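Local coordinates for putative glutathione S-transferase (Corynebacterium glutamicum, PDB 3M1G), which probably acts as a glutathione transferase of the omega-like, ECM4-related group, joining a thioredoxin-like domain to an all-helical one, at residues R81-E86 and Q167-G172. Residues are numbered along the deposited sequence; the frame is centred on the assembly and turned at random. Where two conformers were deposited one is given.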
ATOM      1  N   ARG A  81      17.291   6.844 -25.094  1.00 21.61           N
ATOM      2  CA  ARG A  81      18.517   7.045 -24.339  1.00 21.06           C
ATOM      3  C   ARG A  81      19.526   5.874 -24.476  1.00 21.21           C
ATOM      4  O   ARG A  81      20.722   6.103 -24.724  1.00 21.34           O
ATOM      5  CB  ARG A  81      18.205   7.339 -22.885  1.00 21.83           C
ATOM      6  CG  ARG A  81      19.450   7.527 -22.008  1.00 20.93           C
ATOM      7  CD  ARG A  81      19.256   8.512 -20.884  1.00 23.47           C
ATOM      8  NE  ARG A  81      20.483   8.574 -20.094  1.00 24.57           N
ATOM      9  CZ  ARG A  81      21.603   9.186 -20.488  1.00 23.90           C
ATOM     10  NH1 ARG A  81      21.667   9.860 -21.646  1.00 23.34           N
ATOM     11  NH2 ARG A  81      22.663   9.153 -19.703  1.00 23.25           N
ATOM     12  N   LEU A  82      19.067   4.638 -24.310  1.00 19.99           N
ATOM     13  CA  LEU A  82      19.953   3.506 -24.363  1.00 20.71           C
ATOM     14  C   LEU A  82      20.682   3.440 -25.697  1.00 20.42           C
ATOM     15  O   LEU A  82      21.881   3.152 -25.736  1.00 20.38           O
ATOM     16  CB  LEU A  82      19.195   2.201 -24.123  1.00 20.99           C
ATOM     17  CG  LEU A  82      18.806   1.857 -22.679  1.00 20.40           C
ATOM     18  CD1 LEU A  82      17.933   0.607 -22.683  1.00 19.21           C
ATOM     19  CD2 LEU A  82      20.068   1.646 -21.838  1.00 18.18           C
ATOM     20  N   LEU A  83      19.962   3.735 -26.788  1.00 19.80           N
ATOM     21  CA  LEU A  83      20.528   3.611 -28.128  1.00 19.66           C
ATOM     22  C   LEU A  83      21.335   4.808 -28.598  1.00 20.54           C
ATOM     23  O   LEU A  83      22.024   4.704 -29.609  1.00 21.53           O
ATOM     24  CB  LEU A  83      19.427   3.312 -29.149  1.00 18.48           C
ATOM     25  CG  LEU A  83      18.703   1.978 -28.856  1.00 19.53           C
ATOM     26  CD1 LEU A  83      17.551   1.815 -29.880  1.00 17.93           C
ATOM     27  CD2 LEU A  83      19.660   0.779 -28.904  1.00 17.77           C
ATOM     28  N   GLY A  84      21.224   5.940 -27.907  1.00 20.20           N
ATOM     29  CA  GLY A  84      21.942   7.152 -28.301  1.00 20.54           C
ATOM     30  C   GLY A  84      21.292   7.851 -29.474  1.00 20.85           C
ATOM     31  O   GLY A  84      21.987   8.329 -30.379  1.00 20.74           O
ATOM     32  N   LEU A  85      19.961   7.896 -29.468  1.00 19.77           N
ATOM     33  CA  LEU A  85      19.202   8.597 -30.472  1.00 20.74           C
ATOM     34  C   LEU A  85      18.810   9.998 -30.022  1.00 21.63           C
ATOM     35  O   LEU A  85      18.086  10.689 -30.743  1.00 21.59           O
ATOM     36  CB  LEU A  85      17.968   7.797 -30.906  1.00 20.25           C
ATOM     37  CG  LEU A  85      18.250   6.461 -31.581  1.00 21.65           C
ATOM     38  CD1 LEU A  85      16.965   5.682 -31.837  1.00 17.95           C
ATOM     39  CD2 LEU A  85      19.052   6.687 -32.933  1.00 17.83           C
ATOM     40  N   GLU A  86      19.345  10.455 -28.883  1.00 22.17           N
ATOM     41  CA  GLU A  86      18.958  11.750 -28.330  1.00 23.47           C
ATOM     42  C   GLU A  86      19.405  12.935 -29.198  1.00 24.07           C
ATOM     43  O   GLU A  86      18.759  13.989 -29.194  1.00 23.95           O
ATOM     44  CB  GLU A  86      19.539  11.936 -26.907  1.00 24.14           C
ATOM     45  CG  GLU A  86      18.950  10.970 -25.873  1.00 25.51           C
ATOM     46  CD  GLU A  86      19.800  10.803 -24.609  1.00 27.56           C
ATOM     47  OE1 GLU A  86      21.037  10.852 -24.714  1.00 30.53           O
ATOM     48  OE2 GLU A  86      19.236  10.631 -23.509  1.00 27.82           O
ATOM     49  N   GLN A 167      21.839   2.705 -37.981  1.00 20.03           N
ATOM     50  CA  GLN A 167      22.998   3.503 -38.413  1.00 20.80           C
ATOM     51  C   GLN A 167      23.111   4.799 -37.655  1.00 20.27           C
ATOM     52  O   GLN A 167      24.127   5.433 -37.751  1.00 19.96           O
ATOM     53  CB  GLN A 167      22.950   3.784 -39.918  1.00 21.94           C
ATOM     54  CG  GLN A 167      22.909   2.515 -40.769  1.00 24.01           C
ATOM     55  CD  GLN A 167      24.013   1.479 -40.442  1.00 31.59           C
ATOM     56  OE1 GLN A 167      23.722   0.280 -40.455  1.00 40.08           O
ATOM     57  NE2 GLN A 167      25.256   1.925 -40.166  1.00 31.16           N
ATOM     58  N   PHE A 168      22.098   5.181 -36.881  1.00 20.08           N
ATOM     59  CA  PHE A 168      22.160   6.387 -36.062  1.00 20.56           C
ATOM     60  C   PHE A 168      22.421   6.084 -34.574  1.00 21.71           C
ATOM     61  O   PHE A 168      22.534   7.005 -33.788  1.00 21.69           O
ATOM     62  CB  PHE A 168      20.870   7.183 -36.161  1.00 21.13           C
ATOM     63  CG  PHE A 168      20.562   7.698 -37.558  1.00 21.00           C
ATOM     64  CD1 PHE A 168      20.006   6.877 -38.502  1.00 22.14           C
ATOM     65  CD2 PHE A 168      20.861   8.991 -37.908  1.00 24.52           C
ATOM     66  CE1 PHE A 168      19.766   7.332 -39.812  1.00 24.54           C
ATOM     67  CE2 PHE A 168      20.599   9.468 -39.180  1.00 22.06           C
ATOM     68  CZ  PHE A 168      20.072   8.639 -40.136  1.00 22.75           C
ATOM     69  N   HIS A 169      22.464   4.812 -34.177  1.00 21.39           N
ATOM     70  CA  HIS A 169      22.793   4.482 -32.807  1.00 21.26           C
ATOM     71  C   HIS A 169      24.181   4.962 -32.457  1.00 22.93           C
ATOM     72  O   HIS A 169      25.067   5.017 -33.315  1.00 23.21           O
ATOM     73  CB  HIS A 169      22.813   2.963 -32.572  1.00 21.18           C
ATOM     74  CG  HIS A 169      21.492   2.284 -32.749  1.00 19.92           C
ATOM     75  ND1 HIS A 169      21.363   0.915 -32.708  1.00 19.20           N
ATOM     76  CD2 HIS A 169      20.250   2.770 -32.986  1.00 18.95           C
ATOM     77  CE1 HIS A 169      20.101   0.581 -32.891  1.00 19.01           C
ATOM     78  NE2 HIS A 169      19.402   1.690 -33.071  1.00 19.25           N
ATOM     79  N   ARG A 170      24.391   5.217 -31.170  1.00 23.59           N
ATOM     80  CA  ARG A 170      25.731   5.391 -30.607  1.00 23.81           C
ATOM     81  C   ARG A 170      26.584   4.173 -30.964  1.00 23.76           C
ATOM     82  O   ARG A 170      26.118   3.040 -30.889  1.00 22.38           O
ATOM     83  CB  ARG A 170      25.636   5.543 -29.063  1.00 24.12           C
ATOM     84  CG  ARG A 170      26.983   5.651 -28.320  1.00 24.10           C
ATOM     85  CD  ARG A 170      26.869   5.603 -26.768  1.00 25.18           C
ATOM     86  NE  ARG A 170      26.368   4.323 -26.260  1.00 22.22           N
ATOM     87  CZ  ARG A 170      25.094   4.057 -25.972  1.00 24.33           C
ATOM     88  NH1 ARG A 170      24.148   4.981 -26.124  1.00 21.66           N
ATOM     89  NH2 ARG A 170      24.768   2.850 -25.559  1.00 24.23           N
ATOM     90  N   GLU A 171      27.839   4.394 -31.354  1.00 24.03           N
ATOM     91  CA  GLU A 171      28.729   3.274 -31.642  0.50 24.49           C
ATOM     92  C   GLU A 171      28.869   2.422 -30.357  1.00 24.05           C
ATOM     93  O   GLU A 171      29.130   2.942 -29.267  1.00 23.54           O
ATOM     94  CB  GLU A 171      30.092   3.772 -32.160  0.50 25.25           C
ATOM     95  CG  GLU A 171      30.980   2.674 -32.811  0.50 27.78           C
ATOM     96  CD  GLU A 171      32.460   3.066 -32.893  0.50 29.78           C
ATOM     97  OE1 GLU A 171      32.760   4.194 -33.334  0.50 31.14           O
ATOM     98  OE2 GLU A 171      33.322   2.244 -32.502  0.50 31.99           O
ATOM     99  N   GLY A 172      28.674   1.113 -30.491  1.00 22.79           N
ATOM    100  CA  GLY A 172      28.719   0.200 -29.352  1.00 22.82           C
ATOM    101  C   GLY A 172      27.387   0.080 -28.591  1.00 23.12           C
ATOM    102  O   GLY A 172      27.350  -0.538 -27.539  1.00 22.82           O
TER
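Arg-170 leaves its backbone with CG anti to N (chi1 177°) and bends at chi3 (65°), which turns its guanidinium back to the C-terminal end of helix 71-83, where NH1 and NH2 both donate to Leu-82 O. Both bonds measure 2.9 Å, from NH1 and from NH2 of Arg-170 to Leu-82 O; the oxygen lies near the guanidinium plane, NH2 almost in line with the C=O bond and NH1 above the carbonyl plane. The next carbonyl, Leu-83 O, accepts from Arg-170 N at 2.9 Å, a straighter bond (157° at the hydrogen), while His-169 CA sits 3.3 Å from the same Leu-83 O in a CA-H...O contact. Gly-84, the first residue to leave helical angles, has the positive phi of a Schellman motif and lies beside Arg-170 CB. The side chains of Leu-83 and His-169 run side by side, and Leu-83 CD2 makes a CH-pi contact over one face of the imidazole, 4.2 Å from its centroid. Leu-85 reaches the edge of that ring with CD2, and its side chain crosses that of Phe-168 at about a right angle, CD2 3.7 Å from Phe-168 CB. His-169 NE2 is hydrogen-bonded to Phe-161 O in helix 154-163, and Arg-170 NH2 also to Thr-343 O. The loop following helix 154-163 thus supplies donors to the carbonyls of Leu-82 and Leu-83 at the end of helix 71-83, and the arginine's positive charge probably complements the negative end of the helix dipole.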